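Local structure of NTF2 domain-containing protein (Chaetomium thermophilum, 4X2H) at residues A8-N20 / K83-H95. The protein is of unknown function but has an NTF2 domain, the fold of nuclear transport factor 2, and binds a chain of another protein. Residues are numbered along the deposited sequence; the frame is centred on the assembly and turned at random.
Sequences AKSFVEWYYRQIN and KPVRYDVDCFDVH
N20 holds CG beside its own backbone N (chi1 -74°), which turns its amide to the backbone of Y87. K83 is extended to CE and bends only at its last torsion (chi4 51°), which brings NZ to N20 O, 2.8 Å away. N20 OD1 accepts from Y87 N at 2.8 Å, on a lone pair in the carbonyl plane. N20 ND2 donates to Y87 O at 2.9 Å, in a nearly straight bond. Y87 N and O point away from strand 122-135, at the outer edge of their own strand, and the one amide pairs with both there. With an alanine here in place of N20, Y87 N and O would probably lose these two mates, while the K83 bond to the backbone O could remain. Apolar packing carries the rest. I19 CG2 lies 3.6 Å from Y87 CD1. V89 CG2 sits over one face of the Y16 ring in a CH-pi contact, 4.0 Å from its centroid. V12 CG2 lies over a face of F92, and A8 CB meets V94 CG1 at 3.7 Å. Segments 8-20 and 85-95 run nearly antiparallel, at 162°. Y16 OH hydrogen-bonds to D151 and Y87 OH to Y180, both on other strands of the sheet; Q66 of helix 56-66 also hydrogen-bonds to Y87 OH. Strand 83-96 is outermost in this chain's sheet, pairs with strand 122-135, and lies alongside helix 3-20 in the NTF2 fold; helix 56-66 adds L63 against I19 and Y87.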
loop_
_atom_site.group_PDB
_atom_site.type_symbol
_atom_site.label_atom_id
_atom_site.label_comp_id
_atom_site.label_asym_id
_atom_site.label_seq_id
_atom_site.Cartn_x
_atom_site.Cartn_y
_atom_site.Cartn_z
ATOM N N ALA B 8 -8.105 -9.200 -2.131
ATOM C CA ALA B 8 -6.671 -8.937 -2.137
ATOM C C ALA B 8 -5.897 -10.223 -2.405
ATOM O O ALA B 8 -4.980 -10.248 -3.226
ATOM C CB ALA B 8 -6.240 -8.320 -0.818
ATOM N N LYS B 9 -6.272 -11.291 -1.712
ATOM C CA LYS B 9 -5.571 -12.565 -1.838
ATOM C C LYS B 9 -5.644 -13.072 -3.274
ATOM O O LYS B 9 -4.648 -13.519 -3.844
ATOM C CB LYS B 9 -6.167 -13.594 -0.879
ATOM C CG LYS B 9 -5.513 -14.969 -0.945
ATOM C CD LYS B 9 -6.160 -15.928 0.041
ATOM C CE LYS B 9 -5.618 -17.340 -0.111
ATOM N NZ LYS B 9 -6.184 -18.262 0.914
ATOM N N SER B 10 -6.832 -12.986 -3.854
ATOM C CA SER B 10 -7.050 -13.434 -5.221
ATOM C C SER B 10 -6.233 -12.598 -6.208
ATOM O O SER B 10 -5.641 -13.136 -7.144
ATOM C CB SER B 10 -8.541 -13.368 -5.564
ATOM O OG SER B 10 -8.762 -13.701 -6.920
ATOM N N PHE B 11 -6.194 -11.285 -5.996
ATOM C CA PHE B 11 -5.442 -10.411 -6.882
ATOM C C PHE B 11 -3.947 -10.674 -6.778
ATOM O O PHE B 11 -3.260 -10.782 -7.792
ATOM C CB PHE B 11 -5.712 -8.934 -6.579
ATOM C CG PHE B 11 -4.750 -8.012 -7.265
ATOM C CD1 PHE B 11 -4.954 -7.636 -8.577
ATOM C CD2 PHE B 11 -3.612 -7.559 -6.611
ATOM C CE1 PHE B 11 -4.060 -6.799 -9.219
ATOM C CE2 PHE B 11 -2.710 -6.731 -7.248
ATOM C CZ PHE B 11 -2.929 -6.354 -8.550
ATOM N N VAL B 12 -3.447 -10.763 -5.551
ATOM C CA VAL B 12 -2.018 -10.958 -5.333
ATOM C C VAL B 12 -1.569 -12.279 -5.947
ATOM O O VAL B 12 -0.528 -12.353 -6.603
ATOM C CB VAL B 12 -1.668 -10.927 -3.828
ATOM C CG1 VAL B 12 -0.228 -11.398 -3.586
ATOM C CG2 VAL B 12 -1.857 -9.526 -3.273
ATOM N N GLU B 13 -2.361 -13.324 -5.740
ATOM C CA GLU B 13 -2.022 -14.636 -6.268
ATOM C C GLU B 13 -1.978 -14.578 -7.790
ATOM O O GLU B 13 -1.078 -15.132 -8.410
ATOM C CB GLU B 13 -3.028 -15.687 -5.791
ATOM C CG GLU B 13 -2.607 -17.124 -6.064
ATOM C CD GLU B 13 -3.569 -18.139 -5.470
ATOM O OE1 GLU B 13 -4.240 -17.811 -4.468
ATOM O OE2 GLU B 13 -3.656 -19.265 -6.004
ATOM N N TRP B 14 -2.938 -13.880 -8.388
ATOM C CA TRP B 14 -3.003 -13.776 -9.842
ATOM C C TRP B 14 -1.840 -12.966 -10.408
ATOM O O TRP B 14 -1.141 -13.416 -11.310
ATOM C CB TRP B 14 -4.321 -13.137 -10.289
ATOM C CG TRP B 14 -4.322 -12.840 -11.761
ATOM C CD1 TRP B 14 -4.544 -13.726 -12.770
ATOM C CD2 TRP B 14 -4.070 -11.574 -12.386
ATOM N NE1 TRP B 14 -4.441 -13.095 -13.985
ATOM C CE2 TRP B 14 -4.152 -11.773 -13.777
ATOM C CE3 TRP B 14 -3.772 -10.295 -11.904
ATOM C CZ2 TRP B 14 -3.954 -10.745 -14.691
ATOM C CZ3 TRP B 14 -3.576 -9.270 -12.816
ATOM C CH2 TRP B 14 -3.665 -9.503 -14.194
ATOM N N TYR B 15 -1.653 -11.766 -9.870
ATOM C CA TYR B 15 -0.706 -10.797 -10.407
ATOM C C TYR B 15 0.732 -11.331 -10.446
ATOM O O TYR B 15 1.396 -11.302 -11.483
ATOM C CB TYR B 15 -0.777 -9.511 -9.576
ATOM C CG TYR B 15 0.151 -8.419 -10.044
ATOM C CD1 TYR B 15 -0.253 -7.495 -10.999
ATOM C CD2 TYR B 15 1.435 -8.308 -9.530
ATOM C CE1 TYR B 15 0.602 -6.497 -11.433
ATOM C CE2 TYR B 15 2.288 -7.314 -9.951
ATOM C CZ TYR B 15 1.873 -6.413 -10.905
ATOM O OH TYR B 15 2.732 -5.423 -11.322
ATOM N N TYR B 16 1.213 -11.834 -9.322
ATOM C CA TYR B 16 2.594 -12.294 -9.265
ATOM C C TYR B 16 2.772 -13.656 -9.938
ATOM O O TYR B 16 3.874 -14.005 -10.347
ATOM C CB TYR B 16 3.066 -12.296 -7.810
ATOM C CG TYR B 16 3.100 -10.884 -7.256
ATOM C CD1 TYR B 16 4.155 -10.029 -7.544
ATOM C CD2 TYR B 16 2.052 -10.391 -6.490
ATOM C CE1 TYR B 16 4.176 -8.730 -7.061
ATOM C CE2 TYR B 16 2.062 -9.101 -6.011
ATOM C CZ TYR B 16 3.123 -8.273 -6.295
ATOM O OH TYR B 16 3.119 -6.983 -5.812
ATOM N N ARG B 17 1.686 -14.410 -10.100
ATOM C CA ARG B 17 1.756 -15.647 -10.873
ATOM C C ARG B 17 1.990 -15.323 -12.352
ATOM O O ARG B 17 2.760 -16.005 -13.025
ATOM C CB ARG B 17 0.482 -16.481 -10.706
ATOM C CG ARG B 17 0.564 -17.879 -11.314
ATOM C CD ARG B 17 -0.814 -18.488 -11.537
ATOM N NE ARG B 17 -1.754 -18.139 -10.471
ATOM C CZ ARG B 17 -2.997 -17.694 -10.660
ATOM N NH1 ARG B 17 -3.492 -17.534 -11.882
ATOM N NH2 ARG B 17 -3.757 -17.405 -9.612
ATOM N N GLN B 18 1.326 -14.285 -12.858
ATOM C CA GLN B 18 1.513 -13.883 -14.253
ATOM C C GLN B 18 2.971 -13.499 -14.497
ATOM O O GLN B 18 3.595 -13.958 -15.453
ATOM C CB GLN B 18 0.604 -12.705 -14.632
ATOM C CG GLN B 18 -0.897 -12.931 -14.446
ATOM C CD GLN B 18 -1.345 -14.337 -14.805
ATOM O OE1 GLN B 18 -1.683 -15.142 -13.931
ATOM N NE2 GLN B 18 -1.352 -14.641 -16.092
ATOM N N ILE B 19 3.509 -12.658 -13.621
ATOM C CA ILE B 19 4.872 -12.182 -13.773
ATOM C C ILE B 19 5.833 -13.363 -13.735
ATOM O O ILE B 19 6.682 -13.502 -14.612
ATOM C CB ILE B 19 5.228 -11.154 -12.686
ATOM C CG1 ILE B 19 4.324 -9.924 -12.836
ATOM C CG2 ILE B 19 6.705 -10.754 -12.780
ATOM C CD1 ILE B 19 4.522 -8.849 -11.787
ATOM N N ASN B 20 5.678 -14.233 -12.743
ATOM C CA ASN B 20 6.563 -15.388 -12.603
ATOM C C ASN B 20 6.420 -16.418 -13.724
ATOM O O ASN B 20 7.321 -17.227 -13.936
ATOM C CB ASN B 20 6.327 -16.071 -11.255
ATOM C CG ASN B 20 6.909 -15.288 -10.096
ATOM O OD1 ASN B 20 7.897 -14.571 -10.250
ATOM N ND2 ASN B 20 6.308 -15.433 -8.922
ATOM N N LYS B 83 16.462 -19.481 -13.144
ATOM C CA LYS B 83 15.340 -18.653 -13.569
ATOM C C LYS B 83 15.789 -17.196 -13.529
ATOM O O LYS B 83 16.302 -16.747 -12.503
ATOM C CB LYS B 83 14.140 -18.885 -12.658
ATOM C CG LYS B 83 12.867 -18.166 -13.076
ATOM C CD LYS B 83 11.692 -18.655 -12.241
ATOM C CE LYS B 83 10.453 -17.796 -12.443
ATOM N NZ LYS B 83 10.116 -17.612 -13.876
ATOM N N PRO B 84 15.614 -16.453 -14.641
ATOM C CA PRO B 84 16.086 -15.064 -14.670
ATOM C C PRO B 84 15.549 -14.190 -13.537
ATOM O O PRO B 84 16.344 -13.547 -12.856
ATOM C CB PRO B 84 15.589 -14.566 -16.027
ATOM C CG PRO B 84 15.611 -15.776 -16.880
ATOM C CD PRO B 84 15.163 -16.893 -15.974
ATOM N N VAL B 85 14.233 -14.170 -13.342
ATOM C CA VAL B 85 13.614 -13.320 -12.320
ATOM C C VAL B 85 12.484 -14.056 -11.622
ATOM O O VAL B 85 11.658 -14.681 -12.275
ATOM C CB VAL B 85 13.048 -12.012 -12.922
ATOM C CG1 VAL B 85 12.471 -11.122 -11.827
ATOM C CG2 VAL B 85 14.117 -11.263 -13.704
ATOM N N ARG B 86 12.438 -13.967 -10.296
ATOM C CA ARG B 86 11.356 -14.579 -9.530
ATOM C C ARG B 86 10.928 -13.670 -8.391
ATOM O O ARG B 86 11.758 -13.237 -7.593
ATOM C CB ARG B 86 11.777 -15.942 -8.973
ATOM C CG ARG B 86 10.614 -16.732 -8.371
ATOM C CD ARG B 86 11.067 -18.037 -7.732
ATOM N NE ARG B 86 11.461 -17.894 -6.325
ATOM C CZ ARG B 86 12.667 -18.179 -5.832
ATOM N NH1 ARG B 86 13.648 -18.612 -6.616
ATOM N NH2 ARG B 86 12.901 -18.023 -4.536
ATOM N N TYR B 87 9.627 -13.379 -8.333
ATOM C CA TYR B 87 9.048 -12.630 -7.227
ATOM C C TYR B 87 8.449 -13.563 -6.187
ATOM O O TYR B 87 7.632 -14.424 -6.512
ATOM C CB TYR B 87 7.972 -11.664 -7.739
ATOM C CG TYR B 87 8.531 -10.499 -8.518
ATOM C CD1 TYR B 87 8.876 -10.632 -9.857
ATOM C CD2 TYR B 87 8.717 -9.264 -7.916
ATOM C CE1 TYR B 87 9.391 -9.563 -10.568
ATOM C CE2 TYR B 87 9.229 -8.197 -8.618
ATOM C CZ TYR B 87 9.566 -8.352 -9.943
ATOM O OH TYR B 87 10.080 -7.291 -10.649
ATOM N N ASP B 88 8.853 -13.374 -4.934
ATOM C CA ASP B 88 8.316 -14.122 -3.803
ATOM C C ASP B 88 7.596 -13.164 -2.878
ATOM O O ASP B 88 8.218 -12.262 -2.329
ATOM C CB ASP B 88 9.430 -14.835 -3.027
ATOM C CG ASP B 88 9.955 -16.070 -3.733
ATOM O OD1 ASP B 88 9.544 -16.337 -4.882
ATOM O OD2 ASP B 88 10.796 -16.774 -3.131
ATOM N N VAL B 89 6.288 -13.351 -2.710
ATOM C CA VAL B 89 5.510 -12.496 -1.825
ATOM C C VAL B 89 5.645 -12.969 -0.383
ATOM O O VAL B 89 5.445 -14.149 -0.089
ATOM C CB VAL B 89 4.018 -12.479 -2.224
ATOM C CG1 VAL B 89 3.211 -11.642 -1.248
ATOM C CG2 VAL B 89 3.862 -11.949 -3.634
ATOM N N ASP B 90 5.979 -12.039 0.507
ATOM C CA ASP B 90 6.170 -12.345 1.922
ATOM C C ASP B 90 4.992 -11.877 2.764
ATOM O O ASP B 90 4.668 -12.483 3.783
ATOM C CB ASP B 90 7.458 -11.698 2.438
ATOM C CG ASP B 90 8.708 -12.424 1.973
ATOM O OD1 ASP B 90 8.680 -13.668 1.872
ATOM O OD2 ASP B 90 9.724 -11.746 1.713
ATOM N N CYS B 91 4.354 -10.791 2.344
ATOM C CA CYS B 91 3.190 -10.288 3.061
ATOM C C CYS B 91 2.391 -9.319 2.214
ATOM O O CYS B 91 2.905 -8.732 1.264
ATOM C CB CYS B 91 3.613 -9.601 4.365
ATOM S SG CYS B 91 4.623 -8.108 4.150
ATOM N N PHE B 92 1.117 -9.176 2.553
ATOM C CA PHE B 92 0.314 -8.103 1.996
ATOM C C PHE B 92 -0.750 -7.680 2.988
ATOM O O PHE B 92 -1.067 -8.407 3.933
ATOM C CB PHE B 92 -0.324 -8.517 0.663
ATOM C CG PHE B 92 -1.270 -9.678 0.771
ATOM C CD1 PHE B 92 -0.803 -10.980 0.680
ATOM C CD2 PHE B 92 -2.629 -9.468 0.946
ATOM C CE1 PHE B 92 -1.671 -12.050 0.769
ATOM C CE2 PHE B 92 -3.504 -10.537 1.037
ATOM C CZ PHE B 92 -3.024 -11.829 0.946
ATOM N N ASP B 93 -1.289 -6.489 2.767
ATOM C CA ASP B 93 -2.288 -5.907 3.647
ATOM C C ASP B 93 -3.199 -5.035 2.806
ATOM O O ASP B 93 -2.738 -4.367 1.879
ATOM C CB ASP B 93 -1.627 -5.091 4.758
ATOM C CG ASP B 93 -2.631 -4.462 5.702
ATOM O OD1 ASP B 93 -3.012 -5.124 6.692
ATOM O OD2 ASP B 93 -3.030 -3.303 5.462
ATOM N N VAL B 94 -4.488 -5.054 3.115
ATOM C CA VAL B 94 -5.454 -4.277 2.349
ATOM C C VAL B 94 -6.394 -3.503 3.259
ATOM O O VAL B 94 -6.862 -4.023 4.274
ATOM C CB VAL B 94 -6.278 -5.183 1.402
ATOM C CG1 VAL B 94 -7.030 -6.259 2.185
ATOM C CG2 VAL B 94 -7.238 -4.346 0.554
ATOM N N HIS B 95 -6.639 -2.251 2.877
ATOM C CA HIS B 95 -7.623 -1.379 3.511
ATOM C C HIS B 95 -8.627 -0.902 2.473
ATOM O O HIS B 95 -8.258 -0.603 1.338
ATOM C CB HIS B 95 -6.973 -0.144 4.143
ATOM C CG HIS B 95 -6.049 -0.443 5.281
ATOM N ND1 HIS B 95 -5.338 0.545 5.929
ATOM C CD2 HIS B 95 -5.727 -1.604 5.896
ATOM C CE1 HIS B 95 -4.610 0.002 6.888
ATOM N NE2 HIS B 95 -4.825 -1.300 6.887
HETATM O O HOH W 1 9.512 -14.752 -15.016
HETATM O O HOH W 2 9.355 -13.372 -12.508
#